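Putative pachytene checkpoint protein 2 (Caenorhabditis elegans, PDB 4XGU) binds and hydrolyses ATP as an AAA+ protein-remodelling ATPase and probably plays a key role in chromosome recombination during meiosis. Local coordinates at residues B[143-148]-B[317-322]; B[175-180]-B[187-192]; B[356-361]-B[367-372]. One frame throughout, in Å; residues are numbered along the deposited sequence.

Overall arrangement
Interactions 1 and 2 belong to the nucleotide-binding core and interaction 3 to the C-terminal lid region. The first two have centres about 9 Å apart and share one sheet, in which strands 174-178 and 315-318 are parallel neighbours; Val319 N lies 2.7 Å from Thr178 O, a probable hydrogen bond. Along the chain, interaction 2 is nested within the loop closed by interaction 1. Interaction 2 includes Ser187, which binds ADP directly; interaction 1 lies close by, with the side chain of Val319 about 6 Å from the ligand. Interaction 3 follows later in the chain, its centre about 22 Å from that of interaction 1 and 28 Å from that of interaction 2, away from the annotated sites.

Interaction 1 (B[143-148]-B[317-322]); sequences SNLKNE and KNVGQP
Leu145, in the first turn of helix 145-161, reaches across to Lys317 and Val319 with its two methyls. With CG anti to the backbone N (chi1 159°), the branch extends toward the opposing segment. CD2 rests on both methyls of Val319, 3.8 Å from CG1 and 4.0 Å from CG2, the two side chains crossing at about a right angle. CD1 lies 4.1 Å from Lys317 CD, and here the chains run past each other in opposite senses; lysine suits the place because its methylenes offer leucine an apolar surface while its ammonium can reach on to a carboxylate. Lys317 lies near the end of strand 315-318, an edge strand of the AAA+ core sheet within this chain, held by backbone hydrogen bonds to Leu176 and Thr178. Beyond it Val319, a compact branched residue, touches Thr183 of the probable Walker A loop and Tyr141, so that Val319 lies between Leu145 and the nucleotide loop. Lys146 and Asn147 face other parts of the fold: the lysine ammonium pairs with Asp78 and makes a cation-pi interaction with Trp136. Glu148, three residues after Leu145, returns to the contact. Its chain is extended beyond CG and crosses that of Lys317 at about a right angle to form a salt bridge, OE2 to NZ. The modelled 2.4 Å between Glu148 OE2 and Lys317 NZ is too short to be taken literally.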
ATOM      1  N   SER B 143      10.173  41.121  12.911  1.00 94.71           N
ATOM      2  CA  SER B 143       8.918  41.193  12.174  1.00 93.89           C
ATOM      3  C   SER B 143       7.726  41.609  13.026  1.00 90.44           C
ATOM      4  O   SER B 143       6.581  41.488  12.587  1.00103.94           O
ATOM      5  CB  SER B 143       8.623  39.840  11.523  1.00 95.49           C
ATOM      6  OG  SER B 143       8.573  38.814  12.499  1.00 90.46           O
ATOM      7  N   ASN B 144       7.994  42.096  14.234  1.00 73.64           N
ATOM      8  CA  ASN B 144       6.938  42.421  15.193  1.00 71.46           C
ATOM      9  C   ASN B 144       6.064  41.199  15.487  1.00 65.23           C
ATOM     10  O   ASN B 144       4.902  41.325  15.870  1.00 67.20           O
ATOM     11  CB  ASN B 144       6.082  43.586  14.684  1.00 74.85           C
ATOM     12  CG  ASN B 144       5.462  44.391  15.812  1.00 84.03           C
ATOM     13  OD1 ASN B 144       4.242  44.530  15.895  1.00 82.10           O
ATOM     14  ND2 ASN B 144       6.306  44.921  16.692  1.00 91.87           N
ATOM     15  N   LEU B 145       6.654  40.021  15.309  1.00 66.13           N
ATOM     16  CA  LEU B 145       5.984  38.740  15.511  1.00 59.25           C
ATOM     17  C   LEU B 145       5.494  38.553  16.940  1.00 56.14           C
ATOM     18  O   LEU B 145       4.400  38.034  17.164  1.00 64.23           O
ATOM     19  CB  LEU B 145       6.935  37.598  15.140  1.00 58.97           C
ATOM     20  CG  LEU B 145       6.650  36.209  15.719  1.00 60.67           C
ATOM     21  CD1 LEU B 145       5.419  35.591  15.078  1.00 63.91           C
ATOM     22  CD2 LEU B 145       7.858  35.297  15.562  1.00 60.41           C
ATOM     23  N   LYS B 146       6.315  38.965  17.901  1.00 53.90           N
ATOM     24  CA  LYS B 146       5.989  38.806  19.314  1.00 54.15           C
ATOM     25  C   LYS B 146       4.713  39.558  19.658  1.00 58.40           C
ATOM     26  O   LYS B 146       3.844  39.031  20.352  1.00 61.87           O
ATOM     27  CB  LYS B 146       7.147  39.285  20.194  1.00 47.58           C
ATOM     28  CG  LYS B 146       8.413  38.448  20.056  1.00 53.43           C
ATOM     29  CD  LYS B 146       9.612  39.115  20.723  1.00 52.51           C
ATOM     30  CE  LYS B 146       9.394  39.294  22.215  1.00 52.83           C
ATOM     31  NZ  LYS B 146      10.523  40.033  22.857  1.00 61.90           N
ATOM     32  N   ASN B 147       4.596  40.785  19.162  1.00 60.05           N
ATOM     33  CA  ASN B 147       3.404  41.584  19.414  1.00 52.55           C
ATOM     34  C   ASN B 147       2.158  40.965  18.800  1.00 59.77           C
ATOM     35  O   ASN B 147       1.090  40.978  19.413  1.00 69.07           O
ATOM     36  CB  ASN B 147       3.588  43.007  18.884  1.00 49.56           C
ATOM     37  CG  ASN B 147       4.265  43.918  19.887  1.00 58.17           C
ATOM     38  OD1 ASN B 147       4.162  43.715  21.098  1.00 62.53           O
ATOM     39  ND2 ASN B 147       4.960  44.935  19.388  1.00 57.64           N
ATOM     40  N   GLU B 148       2.296  40.419  17.595  1.00 59.11           N
ATOM     41  CA  GLU B 148       1.149  39.870  16.875  1.00 57.51           C
ATOM     42  C   GLU B 148       0.573  38.651  17.585  1.00 62.36           C
ATOM     43  O   GLU B 148      -0.638  38.549  17.775  1.00 68.71           O
ATOM     44  CB  GLU B 148       1.540  39.506  15.441  1.00 65.67           C
ATOM     45  CG  GLU B 148       2.015  40.687  14.611  1.00 78.13           C
ATOM     46  CD  GLU B 148       2.423  40.288  13.205  1.00 92.73           C
ATOM     47  OE1 GLU B 148       3.082  41.101  12.522  1.00103.45           O
ATOM     48  OE2 GLU B 148       2.086  39.162  12.782  1.00 93.00           O
ATOM     49  N   LYS B 317       1.135  30.751  12.584  1.00 59.44           N
ATOM     50  CA  LYS B 317       2.229  31.696  12.402  1.00 65.83           C
ATOM     51  C   LYS B 317       3.517  31.007  11.970  1.00 70.28           C
ATOM     52  O   LYS B 317       3.959  30.044  12.598  1.00 74.87           O
ATOM     53  CB  LYS B 317       2.476  32.483  13.689  1.00 71.65           C
ATOM     54  CG  LYS B 317       1.735  33.803  13.756  1.00 76.35           C
ATOM     55  CD  LYS B 317       2.210  34.747  12.662  1.00 85.62           C
ATOM     56  CE  LYS B 317       1.436  36.053  12.685  1.00 89.75           C
ATOM     57  NZ  LYS B 317       1.914  37.001  11.641  1.00 93.25           N
ATOM     58  N   ASN B 318       4.113  31.512  10.895  1.00 73.12           N
ATOM     59  CA  ASN B 318       5.393  31.007  10.420  1.00 78.90           C
ATOM     60  C   ASN B 318       6.551  31.803  11.001  1.00 76.86           C
ATOM     61  O   ASN B 318       6.627  33.018  10.836  1.00 82.98           O
ATOM     62  CB  ASN B 318       5.454  31.037   8.892  1.00 90.99           C
ATOM     63  CG  ASN B 318       4.887  29.779   8.263  1.00107.46           C
ATOM     64  OD1 ASN B 318       4.013  29.837   7.394  1.00111.19           O
ATOM     65  ND2 ASN B 318       5.384  28.627   8.702  1.00113.54           N
ATOM     66  N   VAL B 319       7.450  31.109  11.690  1.00 71.26           N
ATOM     67  CA  VAL B 319       8.627  31.747  12.263  1.00 68.90           C
ATOM     68  C   VAL B 319       9.862  31.365  11.462  1.00 74.41           C
ATOM     69  O   VAL B 319      10.253  30.197  11.428  1.00 84.01           O
ATOM     70  CB  VAL B 319       8.825  31.348  13.733  1.00 64.89           C
ATOM     71  CG1 VAL B 319       9.856  32.244  14.379  1.00 63.92           C
ATOM     72  CG2 VAL B 319       7.506  31.431  14.483  1.00 59.94           C
ATOM     73  N   GLY B 320      10.473  32.347  10.809  1.00 71.79           N
ATOM     74  CA  GLY B 320      11.612  32.078   9.953  1.00 83.52           C
ATOM     75  C   GLY B 320      12.934  32.224  10.677  1.00 90.35           C
ATOM     76  O   GLY B 320      12.978  32.711  11.807  1.00 91.76           O
ATOM     77  N   GLN B 321      14.011  31.788  10.030  1.00 95.24           N
ATOM     78  CA  GLN B 321      15.352  32.005  10.559  1.00 97.96           C
ATOM     79  C   GLN B 321      15.618  33.506  10.617  1.00 91.01           C
ATOM     80  O   GLN B 321      15.167  34.247   9.742  1.00 98.13           O
ATOM     81  CB  GLN B 321      16.403  31.295   9.698  1.00105.30           C
ATOM     82  CG  GLN B 321      16.254  29.776   9.621  1.00105.51           C
ATOM     83  CD  GLN B 321      16.761  29.052  10.865  1.00 99.95           C
ATOM     84  OE1 GLN B 321      16.943  29.655  11.924  1.00 94.12           O
ATOM     85  NE2 GLN B 321      16.991  27.750  10.735  1.00101.84           N
ATOM     86  N   PRO B 322      16.343  33.964  11.649  1.00 79.87           N
ATOM     87  CA  PRO B 322      16.531  35.404  11.852  1.00 72.97           C
ATOM     88  C   PRO B 322      17.183  36.091  10.655  1.00 79.33           C
ATOM     89  O   PRO B 322      18.068  35.517  10.023  1.00 81.32           O
ATOM     90  CB  PRO B 322      17.444  35.469  13.081  1.00 70.44           C
ATOM     91  CG  PRO B 322      18.136  34.147  13.114  1.00 71.37           C
ATOM     92  CD  PRO B 322      17.125  33.165  12.608  1.00 75.85           C
TER

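Interaction 2 (B[175-180]-B[187-192]); sequences ILLTGP and SLCKGL. With ADP (adenosine-5'-diphosphate), chain H.
The 187-192 part of helix 185-199 packs against the 175-178 part of strand 174-178 with Leu177 and Cys189 at the closest backbone approach, 8.6 Å between their CA atoms; the segment axes come within 10.4 Å and run at 144°, so the helix heads back roughly against the strand. Leu177 buries more than any other residue here, and its CD1 makes the two closest approaches, 3.6 Å to Cys189 SG and 4.0 Å to Leu188 CB. Its side chain crosses that of Leu188 at about a right angle. The small, polarisable thiol of Cys189 suits a position where the helix comes near the sheet. This is the strand-loop-helix unit of a P-loop NTPase: the strand leads into residues 179-186, the predicted ATP-binding loop, and the helix begins within its last residues, at Lys185. Gly179 opens that loop with backbone angles at which a side chain would jam against the preceding carbonyl oxygen. Ser187, early in the helix, grips one alpha-phosphate oxygen of the ADP twice, its N donating to O1A at 2.8 Å and its OG to the same O1A at 3.2 Å; the serine hydroxyl adds a second donor to the one its backbone provides. Farther down, Ile175 CD1 meets Leu192 CD2 more loosely, at 4.5 Å. Leu188 and Leu192 also pack on helix 145-161, through Leu145, Val149 and Val153, which makes long aliphatic side chains apt here.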
ATOM      1  N   ILE B 175      -3.541  27.114  18.812  1.00 61.55           N
ATOM      2  CA  ILE B 175      -2.619  27.962  18.063  1.00 69.91           C
ATOM      3  C   ILE B 175      -1.437  27.136  17.554  1.00 67.74           C
ATOM      4  O   ILE B 175      -0.931  26.264  18.259  1.00 68.50           O
ATOM      5  CB  ILE B 175      -2.120  29.140  18.919  1.00 83.47           C
ATOM      6  CG1 ILE B 175      -0.977  29.872  18.216  1.00 84.66           C
ATOM      7  CG2 ILE B 175      -1.678  28.654  20.286  1.00 92.20           C
ATOM      8  CD1 ILE B 175      -0.248  30.856  19.096  1.00 88.37           C
ATOM      9  N   LEU B 176      -1.012  27.412  16.324  1.00 64.26           N
ATOM     10  CA  LEU B 176       0.049  26.648  15.679  1.00 57.43           C
ATOM     11  C   LEU B 176       1.209  27.530  15.219  1.00 65.22           C
ATOM     12  O   LEU B 176       1.017  28.484  14.466  1.00 67.24           O
ATOM     13  CB  LEU B 176      -0.522  25.879  14.489  1.00 59.68           C
ATOM     14  CG  LEU B 176       0.437  25.069  13.622  1.00 56.83           C
ATOM     15  CD1 LEU B 176       0.941  23.859  14.378  1.00 55.22           C
ATOM     16  CD2 LEU B 176      -0.257  24.653  12.338  1.00 62.44           C
ATOM     17  N   LEU B 177       2.413  27.201  15.676  1.00 70.56           N
ATOM     18  CA  LEU B 177       3.629  27.875  15.229  1.00 58.27           C
ATOM     19  C   LEU B 177       4.464  26.921  14.385  1.00 64.50           C
ATOM     20  O   LEU B 177       4.710  25.786  14.791  1.00 69.55           O
ATOM     21  CB  LEU B 177       4.447  28.367  16.420  1.00 54.50           C
ATOM     22  CG  LEU B 177       3.777  29.359  17.371  1.00 59.37           C
ATOM     23  CD1 LEU B 177       4.676  29.629  18.568  1.00 57.20           C
ATOM     24  CD2 LEU B 177       3.449  30.651  16.646  1.00 59.15           C
ATOM     25  N   THR B 178       4.892  27.365  13.207  1.00 64.35           N
ATOM     26  CA  THR B 178       5.712  26.514  12.349  1.00 65.70           C
ATOM     27  C   THR B 178       6.962  27.236  11.856  1.00 69.73           C
ATOM     28  O   THR B 178       7.028  28.466  11.864  1.00 68.31           O
ATOM     29  CB  THR B 178       4.923  26.006  11.130  1.00 70.35           C
ATOM     30  OG1 THR B 178       4.572  27.113  10.292  1.00 75.58           O
ATOM     31  CG2 THR B 178       3.659  25.278  11.566  1.00 70.24           C
ATOM     32  N   GLY B 179       7.949  26.456  11.428  1.00 72.22           N
ATOM     33  CA  GLY B 179       9.200  26.994  10.930  1.00 69.59           C
ATOM     34  C   GLY B 179      10.347  26.026  11.150  1.00 75.20           C
ATOM     35  O   GLY B 179      10.137  24.913  11.631  1.00 78.29           O
ATOM     36  N   PRO B 180      11.567  26.438  10.783  1.00 79.48           N
ATOM     37  CA  PRO B 180      12.773  25.650  11.056  1.00 82.13           C
ATOM     38  C   PRO B 180      12.988  25.455  12.559  1.00 81.09           C
ATOM     39  O   PRO B 180      12.471  26.243  13.350  1.00 77.86           O
ATOM     40  CB  PRO B 180      13.892  26.499  10.444  1.00 85.61           C
ATOM     41  CG  PRO B 180      13.217  27.314   9.398  1.00 85.48           C
ATOM     42  CD  PRO B 180      11.860  27.620   9.955  1.00 82.63           C
ATOM     43  N   SER B 187      10.096  28.402  22.802  1.00 64.76           N
ATOM     44  CA  SER B 187      10.351  29.522  23.705  1.00 61.81           C
ATOM     45  C   SER B 187       9.231  30.554  23.640  1.00 67.90           C
ATOM     46  O   SER B 187       8.847  31.126  24.660  1.00 69.80           O
ATOM     47  CB  SER B 187      11.693  30.179  23.380  1.00 54.92           C
ATOM     48  OG  SER B 187      12.773  29.313  23.684  1.00 55.66           O
ATOM     49  N   LEU B 188       8.711  30.786  22.438  1.00 68.44           N
ATOM     50  CA  LEU B 188       7.565  31.670  22.258  1.00 57.29           C
ATOM     51  C   LEU B 188       6.362  31.170  23.052  1.00 58.17           C
ATOM     52  O   LEU B 188       5.704  31.939  23.749  1.00 59.14           O
ATOM     53  CB  LEU B 188       7.194  31.787  20.779  1.00 61.77           C
ATOM     54  CG  LEU B 188       8.041  32.714  19.907  1.00 66.91           C
ATOM     55  CD1 LEU B 188       7.539  32.690  18.473  1.00 63.75           C
ATOM     56  CD2 LEU B 188       8.013  34.129  20.457  1.00 66.25           C
ATOM     57  N   CYS B 189       6.082  29.875  22.941  1.00 61.60           N
ATOM     58  CA  CYS B 189       4.955  29.276  23.644  1.00 57.95           C
ATOM     59  C   CYS B 189       5.123  29.359  25.156  1.00 52.39           C
ATOM     60  O   CYS B 189       4.165  29.643  25.873  1.00 56.91           O
ATOM     61  CB  CYS B 189       4.777  27.817  23.224  1.00 59.98           C
ATOM     62  SG  CYS B 189       4.170  27.601  21.542  1.00 64.49           S
ATOM     63  N   LYS B 190       6.336  29.100  25.633  1.00 58.35           N
ATOM     64  CA  LYS B 190       6.621  29.173  27.059  1.00 56.84           C
ATOM     65  C   LYS B 190       6.370  30.589  27.566  1.00 57.03           C
ATOM     66  O   LYS B 190       5.589  30.799  28.496  1.00 65.69           O
ATOM     67  CB  LYS B 190       8.066  28.764  27.354  1.00 61.13           C
ATOM     68  CG  LYS B 190       8.496  27.416  26.802  1.00 71.36           C
ATOM     69  CD  LYS B 190       7.981  26.265  27.641  1.00 81.03           C
ATOM     70  CE  LYS B 190       8.877  25.038  27.511  1.00 83.64           C
ATOM     71  NZ  LYS B 190      10.261  25.295  28.007  1.00 88.71           N
ATOM     72  N   GLY B 191       7.031  31.556  26.937  1.00 50.81           N
ATOM     73  CA  GLY B 191       6.951  32.942  27.364  1.00 48.10           C
ATOM     74  C   GLY B 191       5.556  33.515  27.240  1.00 57.18           C
ATOM     75  O   GLY B 191       5.127  34.317  28.075  1.00 63.16           O
ATOM     76  N   LEU B 192       4.850  33.101  26.192  1.00 55.48           N
ATOM     77  CA  LEU B 192       3.486  33.560  25.951  1.00 53.33           C
ATOM     78  C   LEU B 192       2.555  33.137  27.081  1.00 58.67           C
ATOM     79  O   LEU B 192       1.779  33.942  27.596  1.00 70.31           O
ATOM     80  CB  LEU B 192       2.975  33.021  24.618  1.00 50.56           C
ATOM     81  CG  LEU B 192       1.496  33.240  24.321  1.00 51.82           C
ATOM     82  CD1 LEU B 192       1.181  34.724  24.247  1.00 51.16           C
ATOM     83  CD2 LEU B 192       1.125  32.540  23.029  1.00 54.00           C
TER
HETATM   84  PB  ADP H 501      12.359  25.465  18.469  1.00 65.44           P
HETATM   85  O1B ADP H 501      12.380  26.257  17.186  1.00 63.91           O
HETATM   86  O2B ADP H 501      11.058  25.569  19.227  1.00 74.04           O
HETATM   87  O3B ADP H 501      12.885  24.052  18.339  1.00 69.42           O
HETATM   88  PA  ADP H 501      13.282  26.311  21.002  1.00110.17           P
HETATM   89  O1A ADP H 501      12.124  27.227  21.314  1.00111.19           O
HETATM   90  O2A ADP H 501      13.309  24.905  21.555  1.00115.32           O
HETATM   91  O3A ADP H 501      13.440  26.227  19.397  1.00 96.73           O
HETATM   92  O5' ADP H 501      14.617  27.057  21.503  1.00 91.38           O
HETATM   93  C5' ADP H 501      15.698  27.340  20.620  1.00 92.55           C
HETATM   94  C4' ADP H 501      16.810  28.014  21.412  1.00 96.58           C
HETATM   95  O4' ADP H 501      17.537  28.899  20.556  1.00 97.37           O
HETATM   96  C3' ADP H 501      16.256  28.841  22.559  1.00103.57           C
HETATM   97  O3' ADP H 501      16.578  28.230  23.811  1.00110.63           O
HETATM   98  C2' ADP H 501      16.917  30.200  22.448  1.00101.32           C
HETATM   99  O2' ADP H 501      17.904  30.342  23.474  1.00100.19           O
HETATM  100  C1' ADP H 501      17.586  30.227  21.083  1.00 98.12           C
HETATM  101  N9  ADP H 501      16.795  31.098  20.178  1.00 92.49           N
HETATM  102  C8  ADP H 501      16.114  30.673  19.097  1.00 84.45           C
HETATM  103  N7  ADP H 501      15.486  31.699  18.467  1.00 79.89           N
HETATM  104  C5  ADP H 501      15.766  32.818  19.156  1.00 83.05           C
HETATM  105  C6  ADP H 501      15.419  34.251  19.033  1.00 83.11           C
HETATM  106  N6  ADP H 501      14.633  34.688  18.022  1.00 86.38           N
HETATM  107  N1  ADP H 501      15.915  35.099  19.959  1.00 85.46           N
HETATM  108  C2  ADP H 501      16.699  34.667  20.967  1.00 88.50           C
HETATM  109  N3  ADP H 501      17.055  33.381  21.141  1.00 89.78           N
HETATM  110  C4  ADP H 501      16.630  32.422  20.282  1.00 89.99           C

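Interaction 3 (B[356-361]-B[367-372]); sequences QDICDT and EFTEIL
Gln356 meets Thr369 through a flat group of the backbone, its peptide N-H; no aromatic ring takes part across the contact. The N-H points to Thr369 OG1 at 3.3 Å with an angle of 158°, fairly straight but long, and the bond is weak. The other flat group of Gln356, its side-chain amide, turns back along its own loop, where NE2 donates to Trp354 O. The ring of Phe368 leads away to Leu405 and Pro406 of helix 405-420. Thr369, in the first turn of helix 367-378, divides its branches: OG1 stands beside its own backbone N (chi1 -64°) and takes the amide, while CG2, anti to that N, lies 4.2 Å from Ile358 CG1. Ile358 and Thr369 run past each other in opposite directions, both also touching Tyr328 of helix 324-340, whose hydroxyl bonds Gln356 O. The loop in this lid region is thus laid against two helices, with the apolar Ile358 turned inward and Asp357 turned away from helix 367-378, its OD1 in a salt bridge with Lys332. A threonine suits this buried site because one short side chain offers an oxygen to a peptide N-H and a methyl to isoleucine; the link depends on modest polar and apolar contacts, with no charge pairing between the two segments.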
ATOM      1  N   GLN B 356      26.058  49.459  19.501  1.00 99.86           N
ATOM      2  CA  GLN B 356      24.763  49.876  20.019  1.00104.89           C
ATOM      3  C   GLN B 356      23.636  49.208  19.243  1.00108.98           C
ATOM      4  O   GLN B 356      23.885  48.424  18.328  1.00108.50           O
ATOM      5  CB  GLN B 356      24.622  51.398  19.937  1.00108.23           C
ATOM      6  CG  GLN B 356      25.847  52.160  20.406  1.00111.88           C
ATOM      7  CD  GLN B 356      26.009  52.132  21.911  1.00116.64           C
ATOM      8  OE1 GLN B 356      25.024  52.126  22.652  1.00119.60           O
ATOM      9  NE2 GLN B 356      27.255  52.114  22.374  1.00116.20           N
ATOM     10  N   ASP B 357      22.399  49.526  19.607  1.00111.28           N
ATOM     11  CA  ASP B 357      21.241  49.034  18.868  1.00108.72           C
ATOM     12  C   ASP B 357      21.203  49.666  17.481  1.00106.60           C
ATOM     13  O   ASP B 357      21.324  50.881  17.335  1.00110.15           O
ATOM     14  CB  ASP B 357      19.947  49.323  19.626  1.00113.43           C
ATOM     15  CG  ASP B 357      19.863  48.568  20.939  1.00119.05           C
ATOM     16  OD1 ASP B 357      20.578  47.554  21.091  1.00113.70           O
ATOM     17  OD2 ASP B 357      19.078  48.986  21.817  1.00126.65           O
ATOM     18  N   ILE B 358      21.034  48.824  16.467  1.00104.47           N
ATOM     19  CA  ILE B 358      21.157  49.243  15.077  1.00113.26           C
ATOM     20  C   ILE B 358      19.783  49.476  14.439  1.00127.07           C
ATOM     21  O   ILE B 358      19.659  49.594  13.219  1.00134.19           O
ATOM     22  CB  ILE B 358      21.961  48.187  14.269  1.00122.09           C
ATOM     23  CG1 ILE B 358      22.589  48.796  13.012  1.00125.56           C
ATOM     24  CG2 ILE B 358      21.108  46.958  13.962  1.00121.80           C
ATOM     25  CD1 ILE B 358      23.375  47.798  12.206  1.00124.97           C
ATOM     26  N   CYS B 359      18.753  49.570  15.276  1.00132.02           N
ATOM     27  CA  CYS B 359      17.376  49.628  14.789  1.00137.20           C
ATOM     28  C   CYS B 359      17.110  50.823  13.873  1.00136.47           C
ATOM     29  O   CYS B 359      17.483  51.957  14.182  1.00130.16           O
ATOM     30  CB  CYS B 359      16.395  49.653  15.967  1.00142.23           C
ATOM     31  SG  CYS B 359      14.759  48.966  15.595  1.00171.62           S
ATOM     32  N   ASP B 360      16.482  50.530  12.735  1.00141.52           N
ATOM     33  CA  ASP B 360      15.957  51.523  11.795  1.00149.00           C
ATOM     34  C   ASP B 360      17.018  52.343  11.059  1.00148.11           C
ATOM     35  O   ASP B 360      16.676  53.272  10.325  1.00150.16           O
ATOM     36  CB  ASP B 360      14.999  52.477  12.517  1.00158.64           C
ATOM     37  CG  ASP B 360      14.102  51.763  13.510  1.00162.68           C
ATOM     38  OD1 ASP B 360      13.199  51.017  13.072  1.00163.43           O
ATOM     39  OD2 ASP B 360      14.302  51.954  14.729  1.00164.04           O
ATOM     40  N   THR B 361      18.291  51.997  11.244  1.00145.52           N
ATOM     41  CA  THR B 361      19.405  52.729  10.636  1.00145.38           C
ATOM     42  C   THR B 361      19.308  54.233  10.898  1.00152.45           C
ATOM     43  O   THR B 361      19.669  55.046  10.044  1.00153.86           O
ATOM     44  CB  THR B 361      19.479  52.498   9.109  1.00140.14           C
ATOM     45  OG1 THR B 361      18.426  53.222   8.459  1.00142.65           O
ATOM     46  CG2 THR B 361      19.355  51.019   8.781  1.00132.45           C
ATOM     47  N   GLU B 367      31.857  51.863  13.680  1.00130.08           N
ATOM     48  CA  GLU B 367      32.611  50.876  12.920  1.00130.64           C
ATOM     49  C   GLU B 367      32.519  49.522  13.616  1.00124.95           C
ATOM     50  O   GLU B 367      32.333  48.500  12.963  1.00128.35           O
ATOM     51  CB  GLU B 367      34.070  51.299  12.745  1.00139.17           C
ATOM     52  CG  GLU B 367      34.720  50.738  11.484  1.00144.20           C
ATOM     53  CD  GLU B 367      34.104  51.297  10.211  1.00150.89           C
ATOM     54  OE1 GLU B 367      33.797  52.509  10.179  1.00155.17           O
ATOM     55  OE2 GLU B 367      33.921  50.527   9.244  1.00150.62           O
ATOM     56  N   PHE B 368      32.625  49.524  14.942  1.00113.87           N
ATOM     57  CA  PHE B 368      32.427  48.304  15.722  1.00104.51           C
ATOM     58  C   PHE B 368      31.011  47.774  15.538  1.00 98.45           C
ATOM     59  O   PHE B 368      30.799  46.568  15.427  1.00 97.54           O
ATOM     60  CB  PHE B 368      32.708  48.551  17.204  1.00103.77           C
ATOM     61  CG  PHE B 368      34.127  48.275  17.602  1.00102.29           C
ATOM     62  CD1 PHE B 368      34.823  47.217  17.038  1.00 96.56           C
ATOM     63  CD2 PHE B 368      34.769  49.074  18.534  1.00106.47           C
ATOM     64  CE1 PHE B 368      36.133  46.958  17.398  1.00 98.49           C
ATOM     65  CE2 PHE B 368      36.078  48.823  18.899  1.00108.48           C
ATOM     66  CZ  PHE B 368      36.762  47.762  18.329  1.00104.63           C
ATOM     67  N   THR B 369      30.047  48.687  15.512  1.00 95.87           N
ATOM     68  CA  THR B 369      28.673  48.342  15.177  1.00 90.43           C
ATOM     69  C   THR B 369      28.628  47.793  13.754  1.00 92.40           C
ATOM     70  O   THR B 369      27.918  46.829  13.467  1.00 87.91           O
ATOM     71  CB  THR B 369      27.734  49.561  15.304  1.00 90.57           C
ATOM     72  OG1 THR B 369      27.686  49.993  16.669  1.00 90.38           O
ATOM     73  CG2 THR B 369      26.331  49.220  14.834  1.00 90.03           C
ATOM     74  N   GLU B 370      29.414  48.405  12.872  1.00101.30           N
ATOM     75  CA  GLU B 370      29.469  48.001  11.470  1.00104.52           C
ATOM     76  C   GLU B 370      30.219  46.681  11.286  1.00100.64           C
ATOM     77  O   GLU B 370      29.787  45.819  10.518  1.00103.14           O
ATOM     78  CB  GLU B 370      30.123  49.099  10.624  1.00109.17           C
ATOM     79  CG  GLU B 370      30.175  48.798   9.133  1.00117.14           C
ATOM     80  CD  GLU B 370      28.804  48.805   8.482  1.00128.42           C
ATOM     81  OE1 GLU B 370      27.883  49.445   9.031  1.00132.90           O
ATOM     82  OE2 GLU B 370      28.646  48.166   7.418  1.00132.62           O
ATOM     83  N   ILE B 371      31.340  46.529  11.986  1.00 93.36           N
ATOM     84  CA  ILE B 371      32.130  45.302  11.905  1.00 89.40           C
ATOM     85  C   ILE B 371      31.312  44.111  12.394  1.00 87.42           C
ATOM     86  O   ILE B 371      31.342  43.036  11.793  1.00 87.75           O
ATOM     87  CB  ILE B 371      33.434  45.401  12.724  1.00 88.06           C
ATOM     88  CG1 ILE B 371      34.378  46.435  12.114  1.00 88.74           C
ATOM     89  CG2 ILE B 371      34.143  44.062  12.765  1.00 87.87           C
ATOM     90  CD1 ILE B 371      35.570  46.754  12.985  1.00 86.54           C
ATOM     91  N   LEU B 372      30.574  44.313  13.481  1.00 85.79           N
ATOM     92  CA  LEU B 372      29.714  43.270  14.031  1.00 82.43           C
ATOM     93  C   LEU B 372      28.581  42.934  13.068  1.00 86.03           C
ATOM     94  O   LEU B 372      28.191  41.775  12.936  1.00 89.26           O
ATOM     95  CB  LEU B 372      29.148  43.697  15.386  1.00 80.84           C
ATOM     96  CG  LEU B 372      28.219  42.699  16.080  1.00 75.83           C
ATOM     97  CD1 LEU B 372      28.909  41.356  16.251  1.00 69.85           C
ATOM     98  CD2 LEU B 372      27.760  43.240  17.424  1.00 75.65           C
TER